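Local structure of BIFUNCTIONAL PROTEIN Proline utilization A (PutA) (Corynebacterium freiburgense, 5UX5) at residues Thr761-Leu766 / Trp801-Arg806; Leu774-Thr779 / Gly812-Thr817. The protein catalyses the two-step oxidation of proline to glutamate, joining an FAD-dependent proline dehydrogenase to an NAD-dependent aldehyde dehydrogenase in one chain. All blocks are in the same frame, centred on the assembly; numbering follows the deposited sequence.

Contact 1: residues Thr761-Leu766 / Trp801-Arg806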
ATOM      1  N   THR A 761       3.531  -8.654 -15.953  1.00 31.69           N
ATOM      2  CA  THR A 761       2.730  -9.401 -14.983  1.00 31.44           C
ATOM      3  C   THR A 761       2.203  -8.496 -13.875  1.00 40.96           C
ATOM      4  O   THR A 761       2.973  -7.783 -13.211  1.00 32.59           O
ATOM      5  CB  THR A 761       3.556 -10.531 -14.338  1.00 31.73           C
ATOM      6  OG1 THR A 761       4.015 -11.456 -15.324  1.00 44.54           O
ATOM      7  CG2 THR A 761       2.720 -11.289 -13.360  1.00 32.83           C
ATOM      8  N   THR A 762       0.891  -8.568 -13.648  1.00 37.66           N
ATOM      9  CA  THR A 762       0.263  -7.928 -12.508  1.00 33.56           C
ATOM     10  C   THR A 762      -0.367  -8.923 -11.542  1.00 37.24           C
ATOM     11  O   THR A 762      -0.806  -8.508 -10.462  1.00 39.89           O
ATOM     12  CB  THR A 762      -0.789  -6.897 -12.979  1.00 33.32           C
ATOM     13  OG1 THR A 762      -1.598  -7.446 -14.026  1.00 42.16           O
ATOM     14  CG2 THR A 762      -0.094  -5.680 -13.536  1.00 28.45           C
ATOM     15  N   MET A 763      -0.464 -10.209 -11.906  1.00 37.79           N
ATOM     16  CA  MET A 763      -0.705 -11.296 -10.950  1.00 36.82           C
ATOM     17  C   MET A 763       0.202 -12.458 -11.318  1.00 44.13           C
ATOM     18  O   MET A 763       0.048 -13.043 -12.394  1.00 47.04           O
ATOM     19  CB  MET A 763      -2.153 -11.780 -10.897  1.00 30.84           C
ATOM     20  CG  MET A 763      -2.306 -12.790  -9.769  1.00 39.67           C
ATOM     21  SD  MET A 763      -3.637 -13.953  -9.903  1.00 48.40           S
ATOM     22  CE  MET A 763      -4.994 -12.873  -9.714  1.00 39.31           C
ATOM     23  N   ASN A 764       1.147 -12.779 -10.432  1.00 35.27           N
ATOM     24  CA  ASN A 764       2.161 -13.785 -10.699  1.00 34.93           C
ATOM     25  C   ASN A 764       1.590 -15.205 -10.598  1.00 41.77           C
ATOM     26  O   ASN A 764       0.398 -15.425 -10.337  1.00 32.67           O
ATOM     27  CB  ASN A 764       3.355 -13.576  -9.766  1.00 34.16           C
ATOM     28  CG  ASN A 764       2.941 -13.227  -8.334  1.00 37.01           C
ATOM     29  OD1 ASN A 764       2.681 -12.053  -7.991  1.00 38.95           O
ATOM     30  ND2 ASN A 764       2.893 -14.243  -7.491  1.00 43.64           N
ATOM     31  N   GLY A 765       2.473 -16.190 -10.815  1.00 46.68           N
ATOM     32  CA  GLY A 765       2.098 -17.583 -10.744  1.00 34.56           C
ATOM     33  C   GLY A 765       2.229 -18.139  -9.338  1.00 42.97           C
ATOM     34  O   GLY A 765       2.577 -17.442  -8.387  1.00 38.58           O
ATOM     35  N   LEU A 766       1.928 -19.425  -9.207  1.00 41.24           N
ATOM     36  CA  LEU A 766       2.024 -20.082  -7.918  1.00 40.53           C
ATOM     37  C   LEU A 766       3.417 -20.659  -7.722  1.00 44.06           C
ATOM     38  O   LEU A 766       4.197 -20.810  -8.667  1.00 51.93           O
ATOM     39  CB  LEU A 766       0.982 -21.184  -7.770  1.00 41.26           C
ATOM     40  CG  LEU A 766      -0.486 -20.859  -8.036  1.00 41.59           C
ATOM     41  CD1 LEU A 766      -1.224 -22.191  -8.064  1.00 37.44           C
ATOM     42  CD2 LEU A 766      -1.113 -19.853  -7.017  1.00 34.47           C
ATOM     43  N   TRP A 801      -2.362 -19.776 -12.950  1.00 44.77           N
ATOM     44  CA  TRP A 801      -3.817 -19.874 -12.868  1.00 39.53           C
ATOM     45  C   TRP A 801      -4.427 -18.481 -12.907  1.00 45.30           C
ATOM     46  O   TRP A 801      -4.003 -17.593 -12.155  1.00 49.45           O
ATOM     47  CB  TRP A 801      -4.279 -20.583 -11.588  1.00 43.60           C
ATOM     48  CG  TRP A 801      -4.151 -22.044 -11.648  1.00 47.62           C
ATOM     49  CD1 TRP A 801      -3.009 -22.770 -11.489  1.00 46.43           C
ATOM     50  CD2 TRP A 801      -5.204 -22.994 -11.897  1.00 50.67           C
ATOM     51  NE1 TRP A 801      -3.284 -24.117 -11.626  1.00 52.29           N
ATOM     52  CE2 TRP A 801      -4.622 -24.278 -11.881  1.00 50.02           C
ATOM     53  CE3 TRP A 801      -6.581 -22.882 -12.132  1.00 50.35           C
ATOM     54  CZ2 TRP A 801      -5.364 -25.433 -12.082  1.00 45.49           C
ATOM     55  CZ3 TRP A 801      -7.316 -24.042 -12.343  1.00 45.01           C
ATOM     56  CH2 TRP A 801      -6.707 -25.292 -12.310  1.00 46.12           C
ATOM     57  N   SER A 802      -5.437 -18.299 -13.756  1.00 47.85           N
ATOM     58  CA  SER A 802      -6.163 -17.041 -13.774  1.00 45.03           C
ATOM     59  C   SER A 802      -7.040 -16.959 -12.519  1.00 42.28           C
ATOM     60  O   SER A 802      -7.377 -17.982 -11.928  1.00 38.48           O
ATOM     61  CB  SER A 802      -6.996 -16.920 -15.068  1.00 46.00           C
ATOM     62  OG  SER A 802      -8.377 -17.246 -14.917  1.00 40.51           O
ATOM     63  N   PRO A 803      -7.383 -15.754 -12.063  1.00 48.61           N
ATOM     64  CA  PRO A 803      -8.143 -15.635 -10.809  1.00 42.12           C
ATOM     65  C   PRO A 803      -9.591 -16.024 -11.006  1.00 48.53           C
ATOM     66  O   PRO A 803     -10.126 -15.954 -12.115  1.00 62.48           O
ATOM     67  CB  PRO A 803      -8.039 -14.148 -10.468  1.00 43.27           C
ATOM     68  CG  PRO A 803      -7.834 -13.466 -11.821  1.00 43.38           C
ATOM     69  CD  PRO A 803      -7.087 -14.439 -12.682  1.00 46.00           C
ATOM     70  N   GLY A 804     -10.252 -16.372  -9.894  1.00 37.28           N
ATOM     71  CA  GLY A 804     -11.662 -16.692  -9.920  1.00 38.50           C
ATOM     72  C   GLY A 804     -12.419 -16.010  -8.796  1.00 37.77           C
ATOM     73  O   GLY A 804     -11.838 -15.569  -7.824  1.00 36.44           O
ATOM     74  N   ILE A 805     -13.736 -15.925  -8.947  1.00 38.78           N
ATOM     75  CA  ILE A 805     -14.607 -15.326  -7.935  1.00 38.42           C
ATOM     76  C   ILE A 805     -15.859 -16.203  -7.785  1.00 55.46           C
ATOM     77  O   ILE A 805     -16.637 -16.349  -8.739  1.00 51.40           O
ATOM     78  CB  ILE A 805     -14.992 -13.880  -8.292  1.00 37.80           C
ATOM     79  CG1 ILE A 805     -13.750 -13.006  -8.405  1.00 36.20           C
ATOM     80  CG2 ILE A 805     -16.009 -13.307  -7.318  1.00 37.75           C
ATOM     81  CD1 ILE A 805     -14.054 -11.651  -8.909  1.00 35.73           C
ATOM     82  N   ARG A 806     -16.029 -16.815  -6.601  1.00 57.38           N
ATOM     83  CA  ARG A 806     -17.269 -17.492  -6.211  1.00 50.67           C
ATOM     84  C   ARG A 806     -18.283 -16.517  -5.640  1.00 53.84           C
ATOM     85  O   ARG A 806     -17.939 -15.644  -4.831  1.00 58.34           O
ATOM     86  CB  ARG A 806     -17.020 -18.510  -5.116  1.00 44.95           C
ATOM     87  CG  ARG A 806     -16.019 -19.491  -5.413  1.00 43.99           C
ATOM     88  CD  ARG A 806     -15.832 -20.341  -4.203  1.00 46.57           C
ATOM     89  NE  ARG A 806     -14.845 -21.334  -4.558  1.00 48.80           N
ATOM     90  CZ  ARG A 806     -15.036 -22.632  -4.472  1.00 48.34           C
ATOM     91  NH1 ARG A 806     -16.188 -23.098  -3.997  1.00 55.31           N
ATOM     92  NH2 ARG A 806     -14.063 -23.451  -4.850  1.00 43.69           N
TER
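Met763 and Leu766 of one loop meet Pro803 and Trp801 of the other segment through two separate apolar touches. In the first, the end methyl of Met763 lies against the pyrrolidine ring of Pro803, with CE 3.4 Å from Pro803 CB and 3.6 Å from Pro803 CG. The Met763 side chain leaves with CG anti to the backbone N (chi1 -174°) and then bends about the CG-SD bond (chi3 -68°), which swings CE onto the ring. A flexible, unbranched thioether suits a buried spot where its partner is a rigid proline; Phe718 of helix 706-718 touches both residues.

The fold here is that of the aldehyde dehydrogenase family: residues 761-766 lie in the loop between helices 740-750 and 772-779, and Pro803 leads directly into strand 804-807.

In the second touch, one methyl of Leu766, CD1, approaches the pyrrole side of the Trp801 indole obliquely, 3.9 Å from Trp801 CD1. The same methyl is wedged between this indole and Leu774 of helix 772-779, a place that suits a compact apolar side chain. The Asn764 amide turns away from this apolar contact: Asn764 ND2 makes a weak hydrogen bond to Gly765 O (3.3 Å) and another to His720.

Contact 2: residues Leu774-Thr779 / Gly812-Thr817; sequences LHRGLT and GSWFHT
Arg776 lies along one face of the Trp814 indole for the whole length of its side chain; a flat cation on a long apolar chain suits such a face. At the root, Arg776 CB is 3.9 Å from Trp814 CH2, at the far end of the six-membered ring. CG follows, 3.7 Å from both Trp814 CH2 and Trp814 CZ3. CD then sits almost squarely over the benzene ring, 3.6 Å from the centroid of the Trp814 six-membered ring, a CH-pi contact. NE lies above Trp814 CD2, one of the two atoms shared by the rings, at 3.7 Å. CG stands anti to the backbone N (chi1 175°) and the chain is fully extended beyond it, keeping every methylene close to the indole.

This pairing packs helix 772-779 of the aldehyde dehydrogenase fold against a type I beta turn, Trp814 to Thr817, in the loop between strands 804-807 and 824-830. Gly777, next on the helix, presents bare backbone to the rim of the indole, with its N 4.0 Å from Trp814 CH2.

At the tip the guanidinium lies flat on the indole, planes 7° apart, in a cation-pi stack that sets CZ over the five-membered ring of Trp814. Arg776 NH1 covers Trp814 NE1 from above, 3.6 Å away, while NH2 is salt-bridged to Glu782.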
ATOM      1  N   LEU A 774      -6.082 -26.298  -2.549  1.00 49.43           N
ATOM      2  CA  LEU A 774      -6.193 -25.177  -3.481  1.00 55.05           C
ATOM      3  C   LEU A 774      -6.815 -25.608  -4.811  1.00 59.27           C
ATOM      4  O   LEU A 774      -7.613 -24.867  -5.407  1.00 57.15           O
ATOM      5  CB  LEU A 774      -4.818 -24.532  -3.700  1.00 44.24           C
ATOM      6  CG  LEU A 774      -4.696 -23.465  -4.789  1.00 44.71           C
ATOM      7  CD1 LEU A 774      -5.721 -22.367  -4.573  1.00 36.92           C
ATOM      8  CD2 LEU A 774      -3.276 -22.899  -4.829  1.00 36.57           C
ATOM      9  N   HIS A 775      -6.464 -26.797  -5.292  1.00 48.27           N
ATOM     10  CA  HIS A 775      -7.101 -27.296  -6.495  1.00 50.66           C
ATOM     11  C   HIS A 775      -8.617 -27.350  -6.321  1.00 54.36           C
ATOM     12  O   HIS A 775      -9.376 -27.101  -7.274  1.00 53.76           O
ATOM     13  CB  HIS A 775      -6.531 -28.668  -6.862  1.00 50.94           C
ATOM     14  CG  HIS A 775      -7.030 -29.194  -8.171  1.00 57.19           C
ATOM     15  ND1 HIS A 775      -8.163 -29.971  -8.278  1.00 59.54           N
ATOM     16  CD2 HIS A 775      -6.549 -29.052  -9.429  1.00 59.46           C
ATOM     17  CE1 HIS A 775      -8.358 -30.283  -9.546  1.00 63.45           C
ATOM     18  NE2 HIS A 775      -7.392 -29.738 -10.264  1.00 62.27           N
ATOM     19  N   ARG A 776      -9.081 -27.719  -5.125  1.00 50.53           N
ATOM     20  CA  ARG A 776     -10.518 -27.700  -4.881  1.00 53.53           C
ATOM     21  C   ARG A 776     -11.052 -26.280  -4.981  1.00 54.18           C
ATOM     22  O   ARG A 776     -12.100 -26.037  -5.598  1.00 51.37           O
ATOM     23  CB  ARG A 776     -10.851 -28.307  -3.521  1.00 45.66           C
ATOM     24  CG  ARG A 776     -12.330 -28.197  -3.188  1.00 46.45           C
ATOM     25  CD  ARG A 776     -12.630 -28.974  -1.944  1.00 51.44           C
ATOM     26  NE  ARG A 776     -14.039 -29.038  -1.578  1.00 53.07           N
ATOM     27  CZ  ARG A 776     -14.457 -29.725  -0.524  1.00 52.72           C
ATOM     28  NH1 ARG A 776     -13.561 -30.368   0.209  1.00 48.00           N
ATOM     29  NH2 ARG A 776     -15.744 -29.784  -0.213  1.00 53.50           N
ATOM     30  N   GLY A 777     -10.339 -25.327  -4.361  1.00 45.40           N
ATOM     31  CA  GLY A 777     -10.757 -23.941  -4.425  1.00 42.91           C
ATOM     32  C   GLY A 777     -10.807 -23.391  -5.839  1.00 45.64           C
ATOM     33  O   GLY A 777     -11.655 -22.546  -6.147  1.00 45.23           O
ATOM     34  N   LEU A 778      -9.912 -23.865  -6.717  1.00 42.50           N
ATOM     35  CA  LEU A 778      -9.840 -23.371  -8.091  1.00 46.30           C
ATOM     36  C   LEU A 778     -10.880 -23.989  -9.032  1.00 52.62           C
ATOM     37  O   LEU A 778     -11.337 -23.297  -9.952  1.00 55.74           O
ATOM     38  CB  LEU A 778      -8.450 -23.626  -8.662  1.00 42.36           C
ATOM     39  CG  LEU A 778      -7.286 -22.811  -8.122  1.00 40.48           C
ATOM     40  CD1 LEU A 778      -6.002 -23.498  -8.527  1.00 40.85           C
ATOM     41  CD2 LEU A 778      -7.324 -21.367  -8.611  1.00 39.38           C
ATOM     42  N   THR A 779     -11.288 -25.257  -8.835  1.00 54.63           N
ATOM     43  CA  THR A 779     -12.012 -26.010  -9.866  1.00 48.26           C
ATOM     44  C   THR A 779     -13.451 -26.370  -9.511  1.00 49.52           C
ATOM     45  O   THR A 779     -14.297 -26.442 -10.408  1.00 50.97           O
ATOM     46  CB  THR A 779     -11.278 -27.319 -10.199  1.00 49.56           C
ATOM     47  OG1 THR A 779     -11.201 -28.130  -9.024  1.00 56.65           O
ATOM     48  CG2 THR A 779      -9.887 -27.055 -10.697  1.00 48.70           C
ATOM     49  N   GLY A 812     -20.360 -21.201   7.077  1.00 43.11           N
ATOM     50  CA  GLY A 812     -20.157 -22.572   7.469  1.00 43.91           C
ATOM     51  C   GLY A 812     -19.915 -23.509   6.316  1.00 52.24           C
ATOM     52  O   GLY A 812     -19.599 -24.686   6.551  1.00 54.09           O
ATOM     53  N   SER A 813     -20.064 -23.023   5.080  1.00 46.62           N
ATOM     54  CA  SER A 813     -19.666 -23.767   3.899  1.00 51.48           C
ATOM     55  C   SER A 813     -18.159 -24.003   3.903  1.00 49.34           C
ATOM     56  O   SER A 813     -17.402 -23.380   4.654  1.00 49.72           O
ATOM     57  CB  SER A 813     -20.063 -23.010   2.629  1.00 64.65           C
ATOM     58  OG  SER A 813     -18.986 -22.242   2.099  1.00 65.35           O
ATOM     59  N   TRP A 814     -17.716 -24.888   3.005  1.00 56.36           N
ATOM     60  CA  TRP A 814     -16.305 -25.256   2.977  1.00 56.04           C
ATOM     61  C   TRP A 814     -15.415 -24.045   2.685  1.00 62.62           C
ATOM     62  O   TRP A 814     -14.400 -23.836   3.361  1.00 60.14           O
ATOM     63  CB  TRP A 814     -16.059 -26.380   1.971  1.00 54.20           C
ATOM     64  CG  TRP A 814     -14.602 -26.763   1.925  1.00 59.96           C
ATOM     65  CD1 TRP A 814     -13.937 -27.591   2.794  1.00 57.03           C
ATOM     66  CD2 TRP A 814     -13.621 -26.318   0.967  1.00 55.51           C
ATOM     67  NE1 TRP A 814     -12.610 -27.691   2.432  1.00 59.85           N
ATOM     68  CE2 TRP A 814     -12.391 -26.919   1.318  1.00 60.09           C
ATOM     69  CE3 TRP A 814     -13.669 -25.477  -0.152  1.00 43.55           C
ATOM     70  CZ2 TRP A 814     -11.219 -26.700   0.586  1.00 59.91           C
ATOM     71  CZ3 TRP A 814     -12.508 -25.262  -0.876  1.00 48.76           C
ATOM     72  CH2 TRP A 814     -11.299 -25.870  -0.506  1.00 59.06           C
ATOM     73  N   PHE A 815     -15.775 -23.231   1.675  1.00 64.17           N
ATOM     74  CA  PHE A 815     -14.893 -22.119   1.302  1.00 51.27           C
ATOM     75  C   PHE A 815     -14.872 -20.997   2.349  1.00 55.07           C
ATOM     76  O   PHE A 815     -13.912 -20.205   2.396  1.00 49.97           O
ATOM     77  CB  PHE A 815     -15.261 -21.572  -0.092  1.00 41.02           C
ATOM     78  CG  PHE A 815     -14.245 -20.626  -0.622  1.00 39.81           C
ATOM     79  CD1 PHE A 815     -13.027 -21.103  -1.095  1.00 41.04           C
ATOM     80  CD2 PHE A 815     -14.462 -19.261  -0.586  1.00 39.28           C
ATOM     81  CE1 PHE A 815     -12.043 -20.235  -1.521  1.00 37.24           C
ATOM     82  CE2 PHE A 815     -13.485 -18.385  -1.022  1.00 36.61           C
ATOM     83  CZ  PHE A 815     -12.280 -18.873  -1.493  1.00 36.25           C
ATOM     84  N   HIS A 816     -15.887 -20.936   3.211  1.00 56.57           N
ATOM     85  CA  HIS A 816     -15.902 -19.957   4.292  1.00 49.00           C
ATOM     86  C   HIS A 816     -14.856 -20.265   5.361  1.00 48.13           C
ATOM     87  O   HIS A 816     -14.336 -19.339   5.990  1.00 49.08           O
ATOM     88  CB  HIS A 816     -17.306 -19.912   4.894  1.00 52.65           C
ATOM     89  CG  HIS A 816     -17.448 -18.967   6.035  1.00 52.44           C
ATOM     90  ND1 HIS A 816     -18.341 -19.180   7.064  1.00 59.24           N
ATOM     91  CD2 HIS A 816     -16.820 -17.804   6.314  1.00 42.61           C
ATOM     92  CE1 HIS A 816     -18.243 -18.195   7.938  1.00 53.98           C
ATOM     93  NE2 HIS A 816     -17.327 -17.346   7.506  1.00 44.71           N
ATOM     94  N   THR A 817     -14.499 -21.543   5.557  1.00 49.35           N
ATOM     95  CA  THR A 817     -13.699 -21.957   6.709  1.00 42.21           C
ATOM     96  C   THR A 817     -12.388 -22.649   6.326  1.00 41.29           C
ATOM     97  O   THR A 817     -11.763 -23.279   7.185  1.00 46.66           O
ATOM     98  CB  THR A 817     -14.523 -22.881   7.632  1.00 41.71           C
ATOM     99  OG1 THR A 817     -14.784 -24.136   6.998  1.00 39.65           O
ATOM    100  CG2 THR A 817     -15.865 -22.260   7.945  1.00 45.52           C
TER

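Overall arrangement
Contacts 1 and 2 have centres about 16 Å apart, on the same side of the chain's centre and both within the aldehyde dehydrogenase part of the chain. Their segments alternate in sequence: 761-766, 774-779, 801-806, then 812-817. Helix 772-779 is shared by both: Leu774 packs on Leu766 and Leu778 on Trp801, while Arg776 and Gly777 face the 812-817 turn. A probable hydrogen bond from Arg806 NH2 to Gly777 O, 2.9 Å long, ties strand 804-807 to the same helix. The side chains of Leu766 and Trp814 each lie about 10 Å from the bound NAD, which places both contacts near the cofactor without touching it.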